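Local coordinates for protein DNA replication initiator (Cdc21/Cdc54) (Methanothermobacter thermautotrophicus, PDB 1LTL) that probably acts as an ATP-driven single-stranded DNA helicase in replication, this chain being the N-terminal part of the MCM protein, here seen as a dodecamer, at residues 212-226 with 235-247. Sequence-based numbering, arbitrary orientation.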
ATOM      1  N   LEU A 212      41.121  10.366 -36.348  1.00 36.90           N
ATOM      2  CA  LEU A 212      40.827  10.647 -37.738  1.00 36.01           C
ATOM      3  C   LEU A 212      40.418  12.082 -37.950  1.00 37.36           C
ATOM      4  O   LEU A 212      40.074  12.788 -37.005  1.00 36.71           O
ATOM      5  CB  LEU A 212      39.716   9.724 -38.233  1.00 34.33           C
ATOM      6  CG  LEU A 212      40.002   8.241 -38.005  1.00 33.21           C
ATOM      7  CD1 LEU A 212      38.860   7.397 -38.515  1.00 31.26           C
ATOM      8  CD2 LEU A 212      41.289   7.874 -38.690  1.00 32.46           C
ATOM      9  N   THR A 213      40.460  12.514 -39.206  1.00 40.45           N
ATOM     10  CA  THR A 213      40.076  13.879 -39.573  1.00 43.18           C
ATOM     11  C   THR A 213      39.495  13.961 -40.974  1.00 42.19           C
ATOM     12  O   THR A 213      39.773  13.122 -41.819  1.00 41.79           O
ATOM     13  CB  THR A 213      41.269  14.857 -39.486  1.00 45.42           C
ATOM     14  OG1 THR A 213      42.506  14.133 -39.583  1.00 46.76           O
ATOM     15  CG2 THR A 213      41.220  15.627 -38.158  1.00 48.78           C
ATOM     16  N   PRO A 214      38.657  14.970 -41.230  1.00 42.49           N
ATOM     17  CA  PRO A 214      38.064  15.111 -42.558  1.00 43.65           C
ATOM     18  C   PRO A 214      39.037  14.764 -43.680  1.00 45.52           C
ATOM     19  O   PRO A 214      40.241  15.004 -43.578  1.00 46.89           O
ATOM     20  CB  PRO A 214      37.640  16.569 -42.577  1.00 42.40           C
ATOM     21  CG  PRO A 214      37.142  16.754 -41.172  1.00 41.35           C
ATOM     22  CD  PRO A 214      38.201  16.048 -40.335  1.00 42.05           C
ATOM     23  N   GLY A 215      38.505  14.171 -44.743  1.00 46.87           N
ATOM     24  CA  GLY A 215      39.326  13.803 -45.881  1.00 47.65           C
ATOM     25  C   GLY A 215      39.945  12.425 -45.792  1.00 48.76           C
ATOM     26  O   GLY A 215      40.059  11.720 -46.792  1.00 50.01           O
ATOM     27  N   ASP A 216      40.343  12.028 -44.596  1.00 49.02           N
ATOM     28  CA  ASP A 216      40.976  10.728 -44.420  1.00 50.00           C
ATOM     29  C   ASP A 216      40.187   9.595 -45.052  1.00 49.68           C
ATOM     30  O   ASP A 216      39.013   9.399 -44.763  1.00 50.88           O
ATOM     31  CB  ASP A 216      41.175  10.454 -42.930  1.00 51.94           C
ATOM     32  CG  ASP A 216      42.100  11.462 -42.272  1.00 53.87           C
ATOM     33  OD1 ASP A 216      42.123  12.631 -42.723  1.00 57.04           O
ATOM     34  OD2 ASP A 216      42.792  11.095 -41.297  1.00 53.67           O
ATOM     35  N   ILE A 217      40.831   8.858 -45.940  1.00 48.97           N
ATOM     36  CA  ILE A 217      40.163   7.732 -46.552  1.00 49.51           C
ATOM     37  C   ILE A 217      40.459   6.570 -45.640  1.00 48.80           C
ATOM     38  O   ILE A 217      41.629   6.208 -45.475  1.00 49.96           O
ATOM     39  CB  ILE A 217      40.737   7.384 -47.916  1.00 51.30           C
ATOM     40  CG1 ILE A 217      40.433   8.505 -48.906  1.00 52.16           C
ATOM     41  CG2 ILE A 217      40.229   6.008 -48.346  1.00 50.78           C
ATOM     42  CD1 ILE A 217      41.294   9.717 -48.693  1.00 54.60           C
ATOM     43  N   VAL A 218      39.412   5.970 -45.071  1.00 46.75           N
ATOM     44  CA  VAL A 218      39.590   4.860 -44.134  1.00 45.02           C
ATOM     45  C   VAL A 218      38.739   3.620 -44.318  1.00 43.13           C
ATOM     46  O   VAL A 218      37.830   3.573 -45.142  1.00 42.08           O
ATOM     47  CB  VAL A 218      39.349   5.315 -42.699  1.00 44.98           C
ATOM     48  CG1 VAL A 218      40.464   6.231 -42.256  1.00 46.62           C
ATOM     49  CG2 VAL A 218      38.011   6.030 -42.613  1.00 45.01           C
ATOM     50  N   ARG A 219      39.065   2.623 -43.505  1.00 40.77           N
ATOM     51  CA  ARG A 219      38.371   1.364 -43.477  1.00 40.05           C
ATOM     52  C   ARG A 219      38.052   1.051 -42.026  1.00 41.35           C
ATOM     53  O   ARG A 219      38.776   0.280 -41.354  1.00 42.15           O
ATOM     54  CB  ARG A 219      39.221   0.247 -44.032  1.00 40.07           C
ATOM     55  CG  ARG A 219      38.518  -1.090 -44.056  1.00 41.13           C
ATOM     56  CD  ARG A 219      39.538  -2.166 -44.293  1.00 46.05           C
ATOM     57  NE  ARG A 219      39.068  -3.256 -45.145  1.00 48.86           N
ATOM     58  CZ  ARG A 219      38.803  -3.140 -46.442  1.00 50.39           C
ATOM     59  NH1 ARG A 219      38.953  -1.980 -47.070  1.00 49.47           N
ATOM     60  NH2 ARG A 219      38.400  -4.202 -47.116  1.00 52.79           N
ATOM     61  N   VAL A 220      36.966   1.674 -41.557  1.00 38.99           N
ATOM     62  CA  VAL A 220      36.453   1.527 -40.199  1.00 35.56           C
ATOM     63  C   VAL A 220      35.986   0.115 -39.903  1.00 34.05           C
ATOM     64  O   VAL A 220      35.152  -0.414 -40.605  1.00 34.53           O
ATOM     65  CB  VAL A 220      35.269   2.442 -39.988  1.00 34.45           C
ATOM     66  CG1 VAL A 220      34.713   2.222 -38.610  1.00 35.88           C
ATOM     67  CG2 VAL A 220      35.678   3.872 -40.187  1.00 33.99           C
ATOM     68  N   THR A 221      36.529  -0.496 -38.868  1.00 33.53           N
ATOM     69  CA  THR A 221      36.101  -1.836 -38.493  1.00 34.74           C
ATOM     70  C   THR A 221      35.424  -1.730 -37.117  1.00 35.68           C
ATOM     71  O   THR A 221      35.993  -1.161 -36.178  1.00 36.41           O
ATOM     72  CB  THR A 221      37.291  -2.791 -38.348  1.00 35.39           C
ATOM     73  OG1 THR A 221      37.958  -2.918 -39.605  1.00 38.55           O
ATOM     74  CG2 THR A 221      36.829  -4.151 -37.864  1.00 32.13           C
ATOM     75  N   GLY A 222      34.224  -2.283 -36.985  1.00 33.74           N
ATOM     76  CA  GLY A 222      33.560  -2.203 -35.706  1.00 31.84           C
ATOM     77  C   GLY A 222      32.227  -2.906 -35.642  1.00 30.93           C
ATOM     78  O   GLY A 222      31.791  -3.534 -36.606  1.00 31.97           O
ATOM     79  N   THR A 223      31.565  -2.800 -34.499  1.00 28.59           N
ATOM     80  CA  THR A 223      30.273  -3.446 -34.339  1.00 25.72           C
ATOM     81  C   THR A 223      29.150  -2.550 -34.837  1.00 23.74           C
ATOM     82  O   THR A 223      29.136  -1.347 -34.573  1.00 24.66           O
ATOM     83  CB  THR A 223      30.020  -3.770 -32.887  1.00 26.98           C
ATOM     84  OG1 THR A 223      31.171  -4.430 -32.337  1.00 30.77           O
ATOM     85  CG2 THR A 223      28.825  -4.670 -32.765  1.00 27.60           C
ATOM     86  N   LEU A 224      28.209  -3.110 -35.584  1.00 21.19           N
ATOM     87  CA  LEU A 224      27.121  -2.263 -36.047  1.00 18.53           C
ATOM     88  C   LEU A 224      26.062  -2.243 -34.958  1.00 18.02           C
ATOM     89  O   LEU A 224      25.550  -3.276 -34.530  1.00 16.99           O
ATOM     90  CB  LEU A 224      26.537  -2.774 -37.352  1.00 15.15           C
ATOM     91  CG  LEU A 224      25.442  -1.949 -38.010  1.00 12.41           C
ATOM     92  CD1 LEU A 224      25.874  -0.572 -38.527  1.00  9.58           C
ATOM     93  CD2 LEU A 224      25.003  -2.799 -39.156  1.00 13.78           C
ATOM     94  N   ARG A 225      25.754  -1.050 -34.490  1.00 17.23           N
ATOM     95  CA  ARG A 225      24.790  -0.919 -33.430  1.00 17.65           C
ATOM     96  C   ARG A 225      23.622  -0.083 -33.926  1.00 17.50           C
ATOM     97  O   ARG A 225      23.698   0.615 -34.953  1.00 17.27           O
ATOM     98  CB  ARG A 225      25.442  -0.241 -32.204  1.00 19.23           C
ATOM     99  CG  ARG A 225      26.763  -0.852 -31.656  1.00 15.53           C
ATOM    100  CD  ARG A 225      26.551  -2.088 -30.783  1.00 19.43           C
ATOM    101  NE  ARG A 225      27.685  -2.396 -29.886  1.00 24.82           N
ATOM    102  CZ  ARG A 225      28.261  -1.517 -29.051  1.00 27.20           C
ATOM    103  NH1 ARG A 225      27.841  -0.251 -28.972  1.00 27.07           N
ATOM    104  NH2 ARG A 225      29.256  -1.903 -28.268  1.00 29.19           N
ATOM    105  N   THR A 226      22.515  -0.172 -33.216  1.00 15.65           N
ATOM    106  CA  THR A 226      21.404   0.644 -33.620  1.00 16.63           C
ATOM    107  C   THR A 226      20.838   1.358 -32.405  1.00 18.42           C
ATOM    108  O   THR A 226      20.980   0.902 -31.265  1.00 18.50           O
ATOM    109  CB  THR A 226      20.288  -0.177 -34.339  1.00 14.58           C
ATOM    110  OG1 THR A 226      19.456   0.726 -35.077  1.00 11.60           O
ATOM    111  CG2 THR A 226      19.414  -0.929 -33.348  1.00  8.45           C
ATOM    112  N   PHE A 235      14.558   3.932 -35.403  1.00 31.03           N
ATOM    113  CA  PHE A 235      15.905   3.464 -35.184  1.00 25.55           C
ATOM    114  C   PHE A 235      16.792   3.961 -36.306  1.00 25.52           C
ATOM    115  O   PHE A 235      16.310   4.328 -37.361  1.00 25.75           O
ATOM    116  CB  PHE A 235      15.953   1.964 -35.148  1.00 22.14           C
ATOM    117  CG  PHE A 235      15.511   1.384 -33.851  1.00 20.23           C
ATOM    118  CD1 PHE A 235      14.189   1.057 -33.631  1.00 19.90           C
ATOM    119  CD2 PHE A 235      16.419   1.132 -32.852  1.00 19.70           C
ATOM    120  CE1 PHE A 235      13.786   0.481 -32.433  1.00 17.27           C
ATOM    121  CE2 PHE A 235      16.008   0.554 -31.654  1.00 18.80           C
ATOM    122  CZ  PHE A 235      14.691   0.230 -31.455  1.00 15.80           C
ATOM    123  N   LYS A 236      18.098   3.966 -36.065  1.00 27.15           N
ATOM    124  CA  LYS A 236      19.099   4.434 -37.026  1.00 26.64           C
ATOM    125  C   LYS A 236      20.341   3.618 -36.746  1.00 25.50           C
ATOM    126  O   LYS A 236      20.618   3.325 -35.590  1.00 26.38           O
ATOM    127  CB  LYS A 236      19.403   5.905 -36.767  1.00 29.60           C
ATOM    128  CG  LYS A 236      20.442   6.514 -37.686  1.00 35.14           C
ATOM    129  CD  LYS A 236      19.923   6.568 -39.118  1.00 38.91           C
ATOM    130  CE  LYS A 236      20.678   7.578 -39.988  1.00 40.00           C
ATOM    131  NZ  LYS A 236      20.395   9.018 -39.677  1.00 39.71           N
ATOM    132  N   ASN A 237      21.106   3.245 -37.764  1.00 24.07           N
ATOM    133  CA  ASN A 237      22.297   2.447 -37.467  1.00 22.95           C
ATOM    134  C   ASN A 237      23.563   3.267 -37.416  1.00 20.49           C
ATOM    135  O   ASN A 237      23.684   4.282 -38.094  1.00 21.10           O
ATOM    136  CB  ASN A 237      22.492   1.328 -38.483  1.00 25.34           C
ATOM    137  CG  ASN A 237      21.308   0.388 -38.558  1.00 27.73           C
ATOM    138  OD1 ASN A 237      20.592   0.181 -37.576  1.00 30.00           O
ATOM    139  ND2 ASN A 237      21.115  -0.213 -39.719  1.00 27.54           N
ATOM    140  N   PHE A 238      24.511   2.836 -36.594  1.00 17.76           N
ATOM    141  CA  PHE A 238      25.788   3.538 -36.505  1.00 17.08           C
ATOM    142  C   PHE A 238      26.875   2.511 -36.249  1.00 17.40           C
ATOM    143  O   PHE A 238      26.588   1.389 -35.828  1.00 19.01           O
ATOM    144  CB  PHE A 238      25.765   4.614 -35.387  1.00 15.83           C
ATOM    145  CG  PHE A 238      25.766   4.050 -33.989  1.00 14.87           C
ATOM    146  CD1 PHE A 238      26.954   3.702 -33.363  1.00 12.90           C
ATOM    147  CD2 PHE A 238      24.574   3.776 -33.332  1.00 13.91           C
ATOM    148  CE1 PHE A 238      26.949   3.093 -32.127  1.00 11.64           C
ATOM    149  CE2 PHE A 238      24.574   3.162 -32.091  1.00 10.66           C
ATOM    150  CZ  PHE A 238      25.760   2.823 -31.495  1.00 10.70           C
ATOM    151  N   ILE A 239      28.120   2.868 -36.524  1.00 17.25           N
ATOM    152  CA  ILE A 239      29.186   1.913 -36.257  1.00 19.53           C
ATOM    153  C   ILE A 239      29.975   2.282 -35.024  1.00 20.03           C
ATOM    154  O   ILE A 239      30.396   3.431 -34.848  1.00 21.34           O
ATOM    155  CB  ILE A 239      30.216   1.799 -37.393  1.00 20.65           C
ATOM    156  CG1 ILE A 239      29.548   1.342 -38.690  1.00 20.93           C
ATOM    157  CG2 ILE A 239      31.290   0.815 -36.987  1.00 18.70           C
ATOM    158  CD1 ILE A 239      30.343   1.710 -39.914  1.00 21.62           C
ATOM    159  N   TYR A 240      30.164   1.286 -34.169  1.00 20.24           N
ATOM    160  CA  TYR A 240      30.942   1.440 -32.951  1.00 19.59           C
ATOM    161  C   TYR A 240      32.327   0.953 -33.365  1.00 19.98           C
ATOM    162  O   TYR A 240      32.586  -0.254 -33.469  1.00 19.15           O
ATOM    163  CB  TYR A 240      30.371   0.561 -31.835  1.00 20.07           C
ATOM    164  CG  TYR A 240      31.093   0.742 -30.531  1.00 23.89           C
ATOM    165  CD1 TYR A 240      31.218   2.009 -29.968  1.00 27.12           C
ATOM    166  CD2 TYR A 240      31.746  -0.323 -29.910  1.00 23.77           C
ATOM    167  CE1 TYR A 240      31.986   2.229 -28.837  1.00 27.04           C
ATOM    168  CE2 TYR A 240      32.524  -0.120 -28.767  1.00 25.05           C
ATOM    169  CZ  TYR A 240      32.645   1.171 -28.240  1.00 28.33           C
ATOM    170  OH  TYR A 240      33.454   1.449 -27.144  1.00 31.40           O
ATOM    171  N   GLY A 241      33.203   1.918 -33.615  1.00 21.36           N
ATOM    172  CA  GLY A 241      34.552   1.632 -34.060  1.00 23.60           C
ATOM    173  C   GLY A 241      35.409   0.787 -33.150  1.00 27.36           C
ATOM    174  O   GLY A 241      35.444   1.008 -31.941  1.00 28.73           O
ATOM    175  N   ASN A 242      36.096  -0.192 -33.737  1.00 30.77           N
ATOM    176  CA  ASN A 242      36.995  -1.058 -32.995  1.00 33.68           C
ATOM    177  C   ASN A 242      38.404  -0.826 -33.466  1.00 37.02           C
ATOM    178  O   ASN A 242      39.313  -0.662 -32.672  1.00 39.28           O
ATOM    179  CB  ASN A 242      36.700  -2.525 -33.224  1.00 33.85           C
ATOM    180  CG  ASN A 242      37.759  -3.422 -32.595  1.00 35.82           C
ATOM    181  OD1 ASN A 242      37.585  -3.935 -31.484  1.00 37.14           O
ATOM    182  ND2 ASN A 242      38.873  -3.594 -33.293  1.00 34.66           N
ATOM    183  N   TYR A 243      38.583  -0.832 -34.775  1.00 40.84           N
ATOM    184  CA  TYR A 243      39.903  -0.654 -35.343  1.00 45.03           C
ATOM    185  C   TYR A 243      39.806   0.219 -36.576  1.00 45.52           C
ATOM    186  O   TYR A 243      38.840   0.137 -37.330  1.00 45.71           O
ATOM    187  CB  TYR A 243      40.501  -2.038 -35.682  1.00 49.14           C
ATOM    188  CG  TYR A 243      41.838  -2.002 -36.396  1.00 54.05           C
ATOM    189  CD1 TYR A 243      42.954  -1.413 -35.799  1.00 56.25           C
ATOM    190  CD2 TYR A 243      41.966  -2.483 -37.700  1.00 55.43           C
ATOM    191  CE1 TYR A 243      44.163  -1.291 -36.486  1.00 58.51           C
ATOM    192  CE2 TYR A 243      43.172  -2.364 -38.398  1.00 57.90           C
ATOM    193  CZ  TYR A 243      44.266  -1.761 -37.788  1.00 58.55           C
ATOM    194  OH  TYR A 243      45.447  -1.572 -38.484  1.00 59.21           O
ATOM    195  N   THR A 244      40.802   1.072 -36.763  1.00 46.97           N
ATOM    196  CA  THR A 244      40.834   1.951 -37.911  1.00 49.79           C
ATOM    197  C   THR A 244      42.110   1.743 -38.696  1.00 53.91           C
ATOM    198  O   THR A 244      43.162   1.429 -38.135  1.00 54.66           O
ATOM    199  CB  THR A 244      40.734   3.419 -37.499  1.00 48.19           C
ATOM    200  OG1 THR A 244      39.357   3.789 -37.422  1.00 46.96           O
ATOM    201  CG2 THR A 244      41.436   4.311 -38.503  1.00 47.57           C
ATOM    202  N   GLU A 245      42.003   1.932 -40.004  1.00 58.37           N
ATOM    203  CA  GLU A 245      43.120   1.753 -40.915  1.00 62.16           C
ATOM    204  C   GLU A 245      42.942   2.657 -42.128  1.00 62.95           C
ATOM    205  O   GLU A 245      41.824   2.909 -42.576  1.00 63.09           O
ATOM    206  CB  GLU A 245      43.158   0.295 -41.365  1.00 65.29           C
ATOM    207  CG  GLU A 245      44.299  -0.053 -42.299  1.00 71.85           C
ATOM    208  CD  GLU A 245      44.135  -1.438 -42.936  1.00 75.89           C
ATOM    209  OE1 GLU A 245      43.931  -2.429 -42.187  1.00 77.50           O
ATOM    210  OE2 GLU A 245      44.224  -1.539 -44.187  1.00 78.11           O
ATOM    211  N   PHE A 246      44.044   3.152 -42.666  1.00 64.08           N
ATOM    212  CA  PHE A 246      43.933   4.000 -43.832  1.00 65.48           C
ATOM    213  C   PHE A 246      44.084   3.180 -45.106  1.00 67.03           C
ATOM    214  O   PHE A 246      44.673   2.096 -45.103  1.00 67.28           O
ATOM    215  CB  PHE A 246      44.972   5.102 -43.781  1.00 64.27           C
ATOM    216  CG  PHE A 246      44.808   6.023 -42.619  1.00 63.90           C
ATOM    217  CD1 PHE A 246      45.303   5.681 -41.369  1.00 63.50           C
ATOM    218  CD2 PHE A 246      44.164   7.242 -42.775  1.00 62.78           C
ATOM    219  CE1 PHE A 246      45.159   6.548 -40.291  1.00 63.31           C
ATOM    220  CE2 PHE A 246      44.015   8.114 -41.704  1.00 61.99           C
ATOM    221  CZ  PHE A 246      44.513   7.769 -40.461  1.00 62.15           C
ATOM    222  N   LEU A 247      43.531   3.698 -46.195  1.00 68.08           N
ATOM    223  CA  LEU A 247      43.594   3.012 -47.472  1.00 69.13           C
ATOM    224  C   LEU A 247      44.507   3.763 -48.425  1.00 70.35           C
ATOM    225  O   LEU A 247      45.226   3.096 -49.210  1.00 70.88           O
ATOM    226  CB  LEU A 247      42.194   2.896 -48.072  1.00 68.43           C
ATOM    227  CG  LEU A 247      41.165   2.098 -47.268  1.00 67.71           C
ATOM    228  CD1 LEU A 247      39.850   2.094 -48.024  1.00 67.39           C
ATOM    229  CD2 LEU A 247      41.651   0.671 -47.034  1.00 66.59           C
TER
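Arg-225 lays its guanidinium flat on the ring of Tyr-240, the planes 13° apart and the centres 4.4 Å from each other. The arginine chain bends at chi2 (-80°), bringing the planar group over the ring; a long aliphatic stem with a flat cationic end suits this cation-pi stack. Nearer the backbone, CB of Arg-225 packs against CZ of Phe-238, the same arginine thus stacking on one aromatic residue with its guanidinium and touching another with its stem. Tyr-240 is anchored in turn, its OH hydrogen-bonded to Glu-205, while Arg-225 has a weak, long ion pair with Asp-67.

Thr-226 pairs with Asn-237 on the opposite face. Its OG1 sits 2.8 Å from OD1 of Asn-237 and 2.9 Å from O of Lys-236, two acceptors competing for a single hydroxyl proton, and its methyl CG2 meets the Phe-235 ring. A small side chain with both a polar and an apolar branch fits between them. Leu-224 and Ile-239 add an apolar pair on the same face.

The backbones form an antiparallel ladder whose register shifts by one at a classic beta bulge, where N of Asn-242 (2.6 Å) and N of Tyr-243 (3.0 Å) both bond to O of Thr-221. Next to it, Gly-222 faces Gly-241 with CA atoms 4.3 Å apart; having no side chain, Gly-222 brings its CA close to O of Tyr-240 in a CA-H...O contact.

The two strands make a beta hairpin of the OB-fold part of the MCM N-terminal region. Strand 113-137 pairs antiparallel with 217-229 through backbone hydrogen bonds, strand 199-205 runs parallel to 234-243, and helix 66-77 touches Thr-223 and Asn-242. Toward the hairpin tip, Phe-176 of a second subunit packs edge-to-face with Phe-235.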